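Local coordinates for protein ribonuclease VapC (Caulobacter crescentus, PDB 5K8J) that probably acts as the magnesium-dependent RNase toxin of a VapBC toxin-antitoxin pair, here in complex with its VapB antitoxin, at residues Glu40-Val45 / Ser57-Met62; Asp77-Ile82 / Arg91-Arg96; Ala107-Val110 / Asp116-Asp119. All blocks are in the same frame, centred on the assembly; numbering follows the deposited sequence. Where two conformers were deposited one is given.

Contact 1: residues Glu40-Val45 / Ser57-Met62; sequences ELEGGV and SRLDVM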
ATOM      1  N   GLU B  40     -22.448   2.949 -15.022  1.00 10.56           N
ATOM      2  CA  GLU B  40     -23.389   2.176 -15.815  1.00 10.20           C
ATOM      3  C   GLU B  40     -24.789   2.758 -15.721  1.00 12.10           C
ATOM      4  O   GLU B  40     -25.486   2.855 -16.743  1.00 14.51           O
ATOM      5  CB  GLU B  40     -23.353   0.713 -15.378  1.00 14.08           C
ATOM      6  CG  GLU B  40     -22.015   0.031 -15.573  1.00 13.15           C
ATOM      7  CD  GLU B  40     -22.132  -1.453 -15.251  1.00 17.22           C
ATOM      8  OE1 GLU B  40     -22.672  -2.175 -16.128  1.00 18.55           O
ATOM      9  OE2 GLU B  40     -21.793  -1.861 -14.095  1.00 17.17           O
ATOM     10  N   LEU B  41     -25.211   3.173 -14.514  1.00 12.66           N
ATOM     11  CA  LEU B  41     -26.549   3.749 -14.297  1.00 12.10           C
ATOM     12  C   LEU B  41     -26.712   5.070 -15.031  1.00 14.39           C
ATOM     13  O   LEU B  41     -27.795   5.361 -15.578  1.00 14.90           O
ATOM     14  CB  LEU B  41     -26.787   3.943 -12.798  1.00 12.50           C
ATOM     15  CG  LEU B  41     -27.002   2.649 -12.019  1.00 15.55           C
ATOM     16  CD1 LEU B  41     -26.704   2.812 -10.541  1.00 17.27           C
ATOM     17  CD2 LEU B  41     -28.439   2.161 -12.209  1.00 16.25           C
ATOM     18  N   GLU B  42     -25.664   5.901 -15.014  1.00 13.64           N
ATOM     19  CA  GLU B  42     -25.702   7.195 -15.692  1.00 13.39           C
ATOM     20  C   GLU B  42     -25.867   7.001 -17.189  1.00 14.41           C
ATOM     21  O   GLU B  42     -26.665   7.692 -17.831  1.00 15.85           O
ATOM     22  CB  GLU B  42     -24.408   7.967 -15.413  1.00 14.71           C
ATOM     23  CG  GLU B  42     -24.169   8.400 -13.962  1.00 17.48           C
ATOM     24  CD  GLU B  42     -24.988   9.579 -13.494  1.00 17.88           C
ATOM     25  OE1 GLU B  42     -25.952   9.961 -14.185  1.00 17.73           O
ATOM     26  OE2 GLU B  42     -24.661  10.130 -12.406  1.00 18.76           O
ATOM     27  N   GLY B  43     -25.106   6.071 -17.765  1.00 15.16           N
ATOM     28  CA  GLY B  43     -25.239   5.807 -19.189  1.00 14.81           C
ATOM     29  C   GLY B  43     -26.625   5.322 -19.547  1.00 14.32           C
ATOM     30  O   GLY B  43     -27.202   5.743 -20.554  1.00 16.05           O
ATOM     31  N   GLY B  44     -27.193   4.437 -18.718  1.00 16.32           N
ATOM     32  CA  GLY B  44     -28.513   3.898 -18.990  1.00 19.36           C
ATOM     33  C   GLY B  44     -29.618   4.941 -19.022  1.00 15.55           C
ATOM     34  O   GLY B  44     -30.604   4.788 -19.746  1.00 15.97           O
ATOM     35  N   VAL B  45     -29.469   6.022 -18.256  1.00 14.84           N
ATOM     36  CA  VAL B  45     -30.460   7.091 -18.310  1.00 14.38           C
ATOM     37  C   VAL B  45     -30.700   7.525 -19.755  1.00 14.04           C
ATOM     38  O   VAL B  45     -31.832   7.792 -20.149  1.00 16.17           O
ATOM     39  CB  VAL B  45     -30.006   8.283 -17.446  1.00 14.53           C
ATOM     40  CG1 VAL B  45     -30.871   9.550 -17.727  1.00 17.46           C
ATOM     41  CG2 VAL B  45     -30.048   7.924 -15.997  1.00 15.68           C
ATOM     42  N   SER B  57     -34.609  11.206 -12.827  1.00 18.18           N
ATOM     43  CA  SER B  57     -35.131  11.650 -11.537  0.53 20.64           C
ATOM     44  C   SER B  57     -34.974  10.562 -10.479  1.00 19.89           C
ATOM     45  O   SER B  57     -34.626  10.859  -9.331  1.00 22.84           O
ATOM     46  CB  SER B  57     -36.596  12.084 -11.659  0.53 22.02           C
ATOM     47  OG  SER B  57     -37.438  11.044 -12.112  0.53 24.38           O
ATOM     48  N   ARG B  58     -35.235   9.303 -10.846  1.00 18.36           N
ATOM     49  CA  ARG B  58     -35.144   8.207  -9.884  1.00 19.41           C
ATOM     50  C   ARG B  58     -33.692   7.898  -9.547  1.00 21.18           C
ATOM     51  O   ARG B  58     -33.365   7.644  -8.382  1.00 18.71           O
ATOM     52  CB  ARG B  58     -35.874   6.971 -10.427  1.00 18.19           C
ATOM     53  CG  ARG B  58     -37.397   7.256 -10.593  1.00 18.82           C
ATOM     54  CD  ARG B  58     -38.150   6.162 -11.318  1.00 22.50           C
ATOM     55  NE  ARG B  58     -37.982   4.938 -10.574  1.00 26.00           N
ATOM     56  CZ  ARG B  58     -38.787   4.509  -9.615  1.00 28.95           C
ATOM     57  NH1 ARG B  58     -39.903   5.157  -9.295  1.00 26.15           N
ATOM     58  NH2 ARG B  58     -38.465   3.397  -8.978  1.00 24.39           N
ATOM     59  N   LEU B  59     -32.794   7.950 -10.533  1.00 15.58           N
ATOM     60  CA  LEU B  59     -31.390   7.763 -10.218  1.00 14.14           C
ATOM     61  C   LEU B  59     -30.894   8.882  -9.323  1.00 15.72           C
ATOM     62  O   LEU B  59     -30.097   8.640  -8.405  1.00 14.95           O
ATOM     63  CB  LEU B  59     -30.550   7.673 -11.495  1.00 14.63           C
ATOM     64  CG  LEU B  59     -29.032   7.501 -11.298  1.00 16.36           C
ATOM     65  CD1 LEU B  59     -28.705   6.261 -10.470  1.00 16.13           C
ATOM     66  CD2 LEU B  59     -28.280   7.438 -12.645  1.00 13.99           C
ATOM     67  N   ASP B  60     -31.379  10.105  -9.546  1.00 16.42           N
ATOM     68  CA  ASP B  60     -30.916  11.229  -8.747  1.00 17.13           C
ATOM     69  C   ASP B  60     -31.288  11.041  -7.281  1.00 18.78           C
ATOM     70  O   ASP B  60     -30.456  11.278  -6.400  1.00 19.33           O
ATOM     71  CB  ASP B  60     -31.469  12.550  -9.287  1.00 18.15           C
ATOM     72  CG  ASP B  60     -30.766  13.008 -10.568  1.00 17.88           C
ATOM     73  OD1 ASP B  60     -31.341  13.927 -11.208  1.00 27.31           O
ATOM     74  OD2 ASP B  60     -29.709  12.462 -10.913  1.00 22.00           O
ATOM     75  N   VAL B  61     -32.492  10.547  -6.998  1.00 19.89           N
ATOM     76  CA  VAL B  61     -32.854  10.284  -5.600  1.00 18.16           C
ATOM     77  C   VAL B  61     -31.972   9.182  -5.018  1.00 19.45           C
ATOM     78  O   VAL B  61     -31.497   9.293  -3.885  1.00 22.28           O
ATOM     79  CB  VAL B  61     -34.363   9.974  -5.445  1.00 24.60           C
ATOM     80  CG1 VAL B  61     -35.211  11.140  -5.943  1.00 26.74           C
ATOM     81  CG2 VAL B  61     -34.769   8.747  -6.164  1.00 40.25           C
HETATM   82  N   MSE B  62     -31.696   8.126  -5.783  1.00 20.66           N
HETATM   83  CA  MSE B  62     -30.793   7.071  -5.310  1.00 19.15           C
HETATM   84  C   MSE B  62     -29.411   7.586  -4.989  1.00 20.50           C
HETATM   85  O   MSE B  62     -28.798   7.207  -3.986  1.00 20.18           O
HETATM   86  CB  MSE B  62     -30.669   5.951  -6.338  1.00 20.43           C
HETATM   87  CG  MSE B  62     -31.978   5.269  -6.635  1.00 20.25           C
HETATM   88 SE   MSE B  62     -31.774   4.013  -8.073  0.65 20.35          SE
HETATM   89  CE  MSE B  62     -30.496   2.951  -7.126  1.00 15.08           C
TER
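Leu-41 and Leu-59 meet where two nearly antiparallel helices of the PIN domain, 35-45 and 49-65, pack as a helical hairpin. The axes of the short segments 40-45 and 57-62 run at 160° to one another and come no closer than 10.6 Å, so the gap is spanned by side chains. Leu-59 does most of the spanning. Its CG stands anti to the backbone N (chi1 179°), which carries both methyls across to the other helix. CD1 lies 3.8 Å from CB of Leu-41 and also faces that residue's CD1, the two leucines crossing at a slant. CD2 reaches the backbone of helix 35-45, 3.6 Å from the carbonyl O of Leu-41. That oxygen accepts the helical hydrogen bond from Val-45 N, and the methyl packs on it.

Glu-42 passes across Leu-59 at about a right angle, its chain bent at chi2 (-76°). Its buried carboxylate is held by two salt bridges, OE1 to Arg-56 and OE2 to Arg-38, and CD2 of Leu-59 packs 3.8 Å from OE1 of Glu-42. Ile-11 and Arg-14 of helix 7-15 also touch Leu-41, while Arg-58 NH1 ties helix 49-65 to the antitoxin by donating to Leu-62 O and Pro-66 O of the VapB chain. CG2 of Val-45 also packs on Leu-59, 3.8 Å from its CD2.

Contact 2: residues Asp77-Ile82 / Arg91-Arg96; sequences DEYRRI and RKVVDR
The phenol of Tyr-79 and the aliphatic chain of Arg-96 slant across each other, CE1 of the tyrosine lying 3.7 Å from CB of the arginine. The ring of Tyr-79, swung opposite its own amide nitrogen (chi1 -178°), extends from helix 73-86 to the first turn of helix 93-104, where its OH lies 3.6 Å from CG2 of Val-93. Ile-82, one turn further along helix 73-86, meets the same arginine: its CD1 packs 3.7 Å from the carbonyl O of Arg-96, and its CG2 lies beside CG and CD of the same residue and over one face of the guanidinium.

No direct hydrogen bond joins the segments; a water does so instead. It lies 2.8 Å from OH of Tyr-79 and accepts from NH1 of Arg-96 at 2.9 Å. The arginine chain, extended from CG to NE, carries the guanidinium past Ile-82, and the planes of ring and guanidinium stand 64° apart. Further out, NH1 also donates to Gly-87 O and NH2 pairs with Asp-119, so this buried charge is held by several partners.

The same helical turn carries Asp-95, a predicted magnesium ligand whose backbone N donates to Glu-76 of the VapB chain, while Val-39 of a second VapC subunit packs on Tyr-79 and Val-93. Within the chain, Val-94 turns from helix 73-86 and packs against helix 35-45, placing helix 93-104 between the two.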
ATOM      1  N   ASP B  77      -5.769  -3.280  -5.911  1.00 13.17           N
ATOM      2  CA  ASP B  77      -4.984  -4.348  -5.296  1.00 14.10           C
ATOM      3  C   ASP B  77      -5.816  -5.616  -5.133  1.00 14.55           C
ATOM      4  O   ASP B  77      -5.321  -6.732  -5.360  1.00 15.79           O
ATOM      5  CB  ASP B  77      -4.454  -3.910  -3.931  1.00 15.41           C
ATOM      6  CG  ASP B  77      -3.417  -2.797  -4.001  1.00 21.05           C
ATOM      7  OD1 ASP B  77      -2.837  -2.526  -5.079  1.00 19.11           O
ATOM      8  OD2 ASP B  77      -3.168  -2.186  -2.939  1.00 21.35           O
ATOM      9  N   GLU B  78      -7.083  -5.482  -4.719  1.00 13.08           N
ATOM     10  CA  GLU B  78      -7.923  -6.674  -4.624  1.00 11.48           C
ATOM     11  C   GLU B  78      -8.144  -7.292  -6.007  1.00 13.98           C
ATOM     12  O   GLU B  78      -8.122  -8.516  -6.162  1.00 13.69           O
ATOM     13  CB  GLU B  78      -9.279  -6.353  -3.970  1.00 13.27           C
ATOM     14  CG  GLU B  78      -9.225  -6.072  -2.496  1.00 14.06           C
ATOM     15  CD  GLU B  78      -9.091  -7.326  -1.649  1.00 23.30           C
ATOM     16  OE1 GLU B  78      -8.883  -7.168  -0.440  1.00 28.29           O
ATOM     17  OE2 GLU B  78      -9.249  -8.444  -2.165  1.00 23.45           O
ATOM     18  N   TYR B  79      -8.355  -6.454  -7.032  1.00 12.28           N
ATOM     19  CA  TYR B  79      -8.521  -6.964  -8.382  1.00 12.08           C
ATOM     20  C   TYR B  79      -7.302  -7.761  -8.803  1.00 12.11           C
ATOM     21  O   TYR B  79      -7.428  -8.834  -9.387  1.00 14.08           O
ATOM     22  CB  TYR B  79      -8.797  -5.815  -9.378  1.00 11.20           C
ATOM     23  CG  TYR B  79      -9.027  -6.291 -10.789  1.00 10.83           C
ATOM     24  CD1 TYR B  79     -10.315  -6.586 -11.244  1.00 12.94           C
ATOM     25  CD2 TYR B  79      -7.964  -6.495 -11.667  1.00 12.14           C
ATOM     26  CE1 TYR B  79     -10.533  -7.071 -12.513  1.00 13.84           C
ATOM     27  CE2 TYR B  79      -8.184  -6.979 -12.948  1.00 10.16           C
ATOM     28  CZ  TYR B  79      -9.481  -7.261 -13.362  1.00 13.14           C
ATOM     29  OH  TYR B  79      -9.751  -7.756 -14.611  1.00 13.82           O
ATOM     30  N   ARG B  80      -6.108  -7.260  -8.495  1.00 12.68           N
ATOM     31  CA  ARG B  80      -4.898  -8.010  -8.822  1.00 12.70           C
ATOM     32  C   ARG B  80      -4.916  -9.367  -8.153  1.00 13.26           C
ATOM     33  O   ARG B  80      -4.609 -10.381  -8.784  1.00 14.02           O
ATOM     34  CB  ARG B  80      -3.663  -7.202  -8.425  1.00 13.79           C
ATOM     35  CG  ARG B  80      -2.332  -7.968  -8.537  1.00 13.78           C
ATOM     36  CD  ARG B  80      -1.137  -7.091  -8.061  1.00 18.93           C
ATOM     37  NE  ARG B  80      -1.231  -6.838  -6.627  1.00 48.11           N
ATOM     38  CZ  ARG B  80      -0.688  -5.803  -5.989  1.00 69.29           C
ATOM     39  NH1 ARG B  80      -0.004  -4.876  -6.654  1.00 76.84           N
ATOM     40  NH2 ARG B  80      -0.846  -5.698  -4.674  1.00 67.94           N
ATOM     41  N   ARG B  81      -5.266  -9.418  -6.863  1.00 12.63           N
ATOM     42  CA  ARG B  81      -5.324 -10.722  -6.200  1.00 13.91           C
ATOM     43  C   ARG B  81      -6.362 -11.636  -6.840  1.00 11.04           C
ATOM     44  O   ARG B  81      -6.167 -12.853  -6.910  1.00 14.02           O
ATOM     45  CB  ARG B  81      -5.601 -10.533  -4.710  1.00 14.70           C
ATOM     46  CG  ARG B  81      -4.365  -9.967  -3.973  1.00 17.48           C
ATOM     47  CD  ARG B  81      -4.499 -10.058  -2.454  1.00 18.49           C
ATOM     48  NE  ARG B  81      -5.442  -9.057  -1.976  1.00 18.04           N
ATOM     49  CZ  ARG B  81      -5.094  -7.812  -1.669  1.00 21.67           C
ATOM     50  NH1 ARG B  81      -3.829  -7.412  -1.782  1.00 23.33           N
ATOM     51  NH2 ARG B  81      -6.009  -6.951  -1.267  1.00 21.21           N
ATOM     52  N   ILE B  82      -7.492 -11.084  -7.285  1.00 12.09           N
ATOM     53  CA  ILE B  82      -8.500 -11.910  -7.949  1.00 13.07           C
ATOM     54  C   ILE B  82      -7.936 -12.559  -9.208  1.00 13.91           C
ATOM     55  O   ILE B  82      -8.071 -13.763  -9.409  1.00 14.13           O
ATOM     56  CB  ILE B  82      -9.751 -11.084  -8.289  1.00 13.94           C
ATOM     57  CG1 ILE B  82     -10.478 -10.648  -7.023  1.00 15.00           C
ATOM     58  CG2 ILE B  82     -10.665 -11.896  -9.152  1.00 15.70           C
ATOM     59  CD1 ILE B  82     -11.692  -9.682  -7.257  1.00 14.49           C
ATOM     60  N   ARG B  91     -14.449 -10.737 -20.110  1.00 13.77           N
ATOM     61  CA  ARG B  91     -15.907 -10.603 -19.986  1.00 12.99           C
ATOM     62  C   ARG B  91     -16.323 -10.171 -18.588  1.00 18.22           C
ATOM     63  O   ARG B  91     -17.321  -9.460 -18.431  1.00 17.21           O
ATOM     64  CB  ARG B  91     -16.595 -11.917 -20.343  1.00 16.48           C
ATOM     65  CG  ARG B  91     -18.090 -11.893 -20.155  1.00 32.91           C
ATOM     66  CD  ARG B  91     -18.718 -13.236 -20.572  1.00 42.08           C
ATOM     67  NE  ARG B  91     -18.355 -14.313 -19.653  1.00 40.78           N
ATOM     68  CZ  ARG B  91     -18.942 -14.521 -18.477  1.00 43.81           C
ATOM     69  NH1 ARG B  91     -19.921 -13.721 -18.064  1.00 40.72           N
ATOM     70  NH2 ARG B  91     -18.537 -15.521 -17.706  1.00 46.18           N
ATOM     71  N   LYS B  92     -15.553 -10.536 -17.564  1.00 13.01           N
ATOM     72  CA  LYS B  92     -15.958 -10.297 -16.179  1.00 14.53           C
ATOM     73  C   LYS B  92     -15.163  -9.191 -15.491  1.00 14.93           C
ATOM     74  O   LYS B  92     -15.184  -9.089 -14.261  1.00 13.30           O
ATOM     75  CB  LYS B  92     -15.869 -11.607 -15.390  1.00 15.94           C
ATOM     76  CG  LYS B  92     -16.752 -12.723 -15.948  1.00 15.57           C
ATOM     77  CD  LYS B  92     -17.036 -13.797 -14.897  1.00 19.59           C
ATOM     78  CE  LYS B  92     -15.832 -14.667 -14.687  1.00 20.32           C
ATOM     79  NZ  LYS B  92     -16.171 -15.766 -13.713  1.00 22.76           N
ATOM     80  N   VAL B  93     -14.492  -8.313 -16.240  1.00 13.61           N
ATOM     81  CA  VAL B  93     -13.720  -7.257 -15.594  1.00 11.29           C
ATOM     82  C   VAL B  93     -14.598  -6.412 -14.671  1.00 10.00           C
ATOM     83  O   VAL B  93     -14.236  -6.156 -13.518  1.00 11.95           O
ATOM     84  CB  VAL B  93     -12.981  -6.383 -16.632  1.00 11.18           C
ATOM     85  CG1 VAL B  93     -12.344  -5.189 -15.960  1.00 13.26           C
ATOM     86  CG2 VAL B  93     -11.942  -7.208 -17.382  1.00 14.62           C
ATOM     87  N   VAL B  94     -15.731  -5.904 -15.170  1.00 12.54           N
ATOM     88  CA  VAL B  94     -16.567  -5.019 -14.342  1.00 12.85           C
ATOM     89  C   VAL B  94     -17.035  -5.746 -13.086  1.00 12.34           C
ATOM     90  O   VAL B  94     -16.952  -5.208 -11.974  1.00 13.42           O
ATOM     91  CB  VAL B  94     -17.774  -4.494 -15.141  1.00 14.67           C
ATOM     92  CG1 VAL B  94     -18.750  -3.803 -14.190  1.00 15.01           C
ATOM     93  CG2 VAL B  94     -17.310  -3.516 -16.200  1.00 16.52           C
ATOM     94  N   ASP B  95     -17.541  -6.966 -13.263  1.00 13.56           N
ATOM     95  CA  ASP B  95     -17.926  -7.844 -12.156  1.00 13.28           C
ATOM     96  C   ASP B  95     -16.842  -7.880 -11.087  1.00 12.11           C
ATOM     97  O   ASP B  95     -17.091  -7.723  -9.878  1.00 13.11           O
ATOM     98  CB  ASP B  95     -18.114  -9.292 -12.655  1.00 16.67           C
ATOM     99  CG  ASP B  95     -19.413  -9.561 -13.393  1.00 19.47           C
ATOM    100  OD1 ASP B  95     -20.376  -8.780 -13.292  1.00 18.12           O
ATOM    101  OD2 ASP B  95     -19.475 -10.667 -14.029  1.00 21.40           O
ATOM    102  N   ARG B  96     -15.622  -8.172 -11.519  1.00 10.55           N
ATOM    103  CA  ARG B  96     -14.532  -8.334 -10.572  1.00  9.39           C
ATOM    104  C   ARG B  96     -14.083  -7.009  -9.941  1.00 11.09           C
ATOM    105  O   ARG B  96     -13.633  -6.977  -8.788  1.00 11.86           O
ATOM    106  CB  ARG B  96     -13.392  -9.056 -11.296  1.00 12.68           C
ATOM    107  CG  ARG B  96     -13.699 -10.509 -11.569  1.00 13.74           C
ATOM    108  CD  ARG B  96     -12.725 -11.084 -12.563  1.00 14.19           C
ATOM    109  NE  ARG B  96     -12.902 -12.525 -12.677  1.00 13.57           N
ATOM    110  CZ  ARG B  96     -12.028 -13.322 -13.284  1.00 14.02           C
ATOM    111  NH1 ARG B  96     -10.951 -12.795 -13.814  1.00 14.47           N
ATOM    112  NH2 ARG B  96     -12.207 -14.642 -13.336  1.00 14.79           N
TER
HETATM  113  O   HOH W   1     -10.653 -10.344 -15.298  1.00 14.70           O

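Contact 3: residues Ala107-Val110 / Asp116-Asp119; sequences ATFV and DFRD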
ATOM      1  N   ALA B 107     -17.543  -6.137   2.750  1.00 12.83           N
ATOM      2  CA  ALA B 107     -18.982  -6.057   2.531  1.00 14.23           C
ATOM      3  C   ALA B 107     -19.465  -7.278   1.761  1.00 13.45           C
ATOM      4  O   ALA B 107     -18.722  -7.851   0.955  1.00 15.16           O
ATOM      5  CB  ALA B 107     -19.337  -4.793   1.748  1.00 13.49           C
ATOM      6  N   THR B 108     -20.720  -7.657   1.995  1.00 12.20           N
ATOM      7  CA  THR B 108     -21.344  -8.741   1.248  1.00 12.29           C
ATOM      8  C   THR B 108     -21.871  -8.228  -0.081  1.00 14.38           C
ATOM      9  O   THR B 108     -22.454  -7.141  -0.159  1.00 15.36           O
ATOM     10  CB  THR B 108     -22.448  -9.349   2.096  1.00 13.04           C
ATOM     11  OG1 THR B 108     -21.857  -9.955   3.257  1.00 15.30           O
ATOM     12  CG2 THR B 108     -23.263 -10.409   1.341  1.00 14.29           C
ATOM     13  N   PHE B 109     -21.603  -8.995  -1.135  1.00 12.39           N
ATOM     14  CA  PHE B 109     -21.962  -8.655  -2.511  1.00 12.42           C
ATOM     15  C   PHE B 109     -23.300  -9.304  -2.865  1.00 13.01           C
ATOM     16  O   PHE B 109     -23.463 -10.531  -2.751  1.00 14.97           O
ATOM     17  CB  PHE B 109     -20.854  -9.102  -3.464  1.00 13.13           C
ATOM     18  CG  PHE B 109     -21.058  -8.676  -4.877  1.00 15.69           C
ATOM     19  CD1 PHE B 109     -21.420  -9.594  -5.826  1.00 14.98           C
ATOM     20  CD2 PHE B 109     -20.926  -7.357  -5.248  1.00 26.94           C
ATOM     21  CE1 PHE B 109     -21.626  -9.202  -7.133  1.00 16.70           C
ATOM     22  CE2 PHE B 109     -21.124  -6.974  -6.569  1.00 24.20           C
ATOM     23  CZ  PHE B 109     -21.461  -7.887  -7.496  1.00 20.20           C
ATOM     24  N   VAL B 110     -24.259  -8.483  -3.299  1.00 11.93           N
ATOM     25  CA  VAL B 110     -25.625  -8.909  -3.592  1.00 12.47           C
ATOM     26  C   VAL B 110     -25.845  -8.867  -5.099  1.00 12.29           C
ATOM     27  O   VAL B 110     -25.667  -7.810  -5.725  1.00 12.47           O
ATOM     28  CB  VAL B 110     -26.633  -7.988  -2.901  1.00 14.67           C
ATOM     29  CG1 VAL B 110     -28.040  -8.418  -3.222  1.00 15.36           C
ATOM     30  CG2 VAL B 110     -26.405  -7.995  -1.405  1.00 16.10           C
ATOM     31  N   ASP B 116     -21.212 -16.054 -11.750  1.00 18.36           N
ATOM     32  CA  ASP B 116     -20.063 -15.384 -12.330  1.00 17.80           C
ATOM     33  C   ASP B 116     -19.059 -14.902 -11.279  1.00 18.20           C
ATOM     34  O   ASP B 116     -18.052 -14.278 -11.640  1.00 20.15           O
ATOM     35  CB  ASP B 116     -20.497 -14.183 -13.166  1.00 21.92           C
ATOM     36  CG  ASP B 116     -20.931 -14.581 -14.576  1.00 30.39           C
ATOM     37  OD1 ASP B 116     -20.550 -15.689 -15.024  1.00 26.88           O
ATOM     38  OD2 ASP B 116     -21.663 -13.798 -15.221  1.00 29.99           O
ATOM     39  N   PHE B 117     -19.340 -15.138  -9.996  1.00 17.33           N
ATOM     40  CA  PHE B 117     -18.502 -14.682  -8.899  1.00 13.56           C
ATOM     41  C   PHE B 117     -17.969 -15.844  -8.068  1.00 15.13           C
ATOM     42  O   PHE B 117     -17.261 -15.610  -7.067  1.00 19.64           O
ATOM     43  CB  PHE B 117     -19.279 -13.703  -8.003  1.00 13.90           C
ATOM     44  CG  PHE B 117     -19.729 -12.470  -8.719  1.00 13.94           C
ATOM     45  CD1 PHE B 117     -20.891 -12.474  -9.468  1.00 14.71           C
ATOM     46  CD2 PHE B 117     -18.979 -11.315  -8.666  1.00 14.76           C
ATOM     47  CE1 PHE B 117     -21.282 -11.335 -10.175  1.00 15.22           C
ATOM     48  CE2 PHE B 117     -19.365 -10.188  -9.351  1.00 15.89           C
ATOM     49  CZ  PHE B 117     -20.532 -10.189 -10.090  1.00 17.16           C
ATOM     50  N   ARG B 118     -18.218 -17.079  -8.495  1.00 17.09           N
ATOM     51  CA  ARG B 118     -17.843 -18.267  -7.758  1.00 21.68           C
ATOM     52  C   ARG B 118     -16.335 -18.459  -7.705  1.00 22.26           C
ATOM     53  O   ARG B 118     -15.848 -19.195  -6.844  1.00 23.06           O
ATOM     54  CB  ARG B 118     -18.512 -19.485  -8.418  1.00 33.56           C
ATOM     55  CG  ARG B 118     -18.314 -20.809  -7.700  1.00 67.02           C
ATOM     56  CD  ARG B 118     -18.793 -21.983  -8.562  1.00 77.51           C
ATOM     57  NE  ARG B 118     -18.445 -23.280  -7.975  1.00 77.90           N
ATOM     58  CZ  ARG B 118     -19.308 -24.259  -7.701  1.00 84.93           C
ATOM     59  NH1 ARG B 118     -20.604 -24.122  -7.962  1.00 87.88           N
ATOM     60  NH2 ARG B 118     -18.868 -25.397  -7.168  1.00 85.41           N
ATOM     61  N   ASP B 119     -15.597 -17.821  -8.605  1.00 18.68           N
ATOM     62  CA  ASP B 119     -14.157 -17.985  -8.695  1.00 18.12           C
ATOM     63  C   ASP B 119     -13.394 -16.915  -7.938  1.00 18.62           C
ATOM     64  O   ASP B 119     -12.184 -16.795  -8.129  1.00 20.02           O
ATOM     65  CB  ASP B 119     -13.710 -18.010 -10.170  1.00 18.31           C
ATOM     66  CG  ASP B 119     -14.092 -16.754 -10.929  1.00 21.51           C
ATOM     67  OD1 ASP B 119     -14.645 -15.832 -10.301  1.00 21.72           O
ATOM     68  OD2 ASP B 119     -13.847 -16.695 -12.168  1.00 20.93           O
TER
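A trans chi1 of -174° at Phe-109, with CG opposite the backbone N, and a chi1 of -61° at Phe-117, with CG opposite the carbonyl carbon, bring the two rings together beside the PIN-domain parallel sheet. Phe-109 belongs to strand 108-111, while Phe-117 lies in the loop leading from that strand to strand 125-127. The backbones stay apart, with the CA atoms of Phe-109 and Phe-117 separated by 9.4 Å; the contact is made by the rings alone.

Their planes are inclined at 45° and the centroids are 4.6 Å apart, so the pair is neither a stack nor a T-shaped arrangement. The long directions of the two side chains cross at about a right angle. Both phenyls are buried and touch Asp-6, a predicted magnesium ligand. Phe-117 also touches Asp-95, the other such residue, and Ala-99 of helix 93-104; Phe-109 rests on Ile-98 of that helix, and both rings touch Leu-125. The aromatic pair thus lies beside the two predicted magnesium ligands. CE1 of Phe-109 sits over one face of the Phe-117 ring, offset toward its rim, 3.3 Å from both CZ and CE2.

Overall arrangement
Contacts 2 and 3 adjoin, their centres 11 Å apart, and meet at Asp-119: its OD2 forms salt bridges of 2.9 Å with both Arg-96 NH2 and Lys-92 NZ, tying loop 116-119 to the start of helix 93-104. Nearby, CE2 of Phe-117 packs 3.4 Å from Asp-95 O. Contact 1 lies across the chain's centre, about 24 Å from contact 2 between centres, yet the two touch where OE2 of Glu-40 meets CG1 of Val-94 at 3.6 Å. Of the predicted magnesium ligands, Asp-95 belongs to contact 2, while the side chain of Asp-6 comes within about 3 Å of that of Phe-109 and lies about 10 Å from those of Leu-41 and Arg-96.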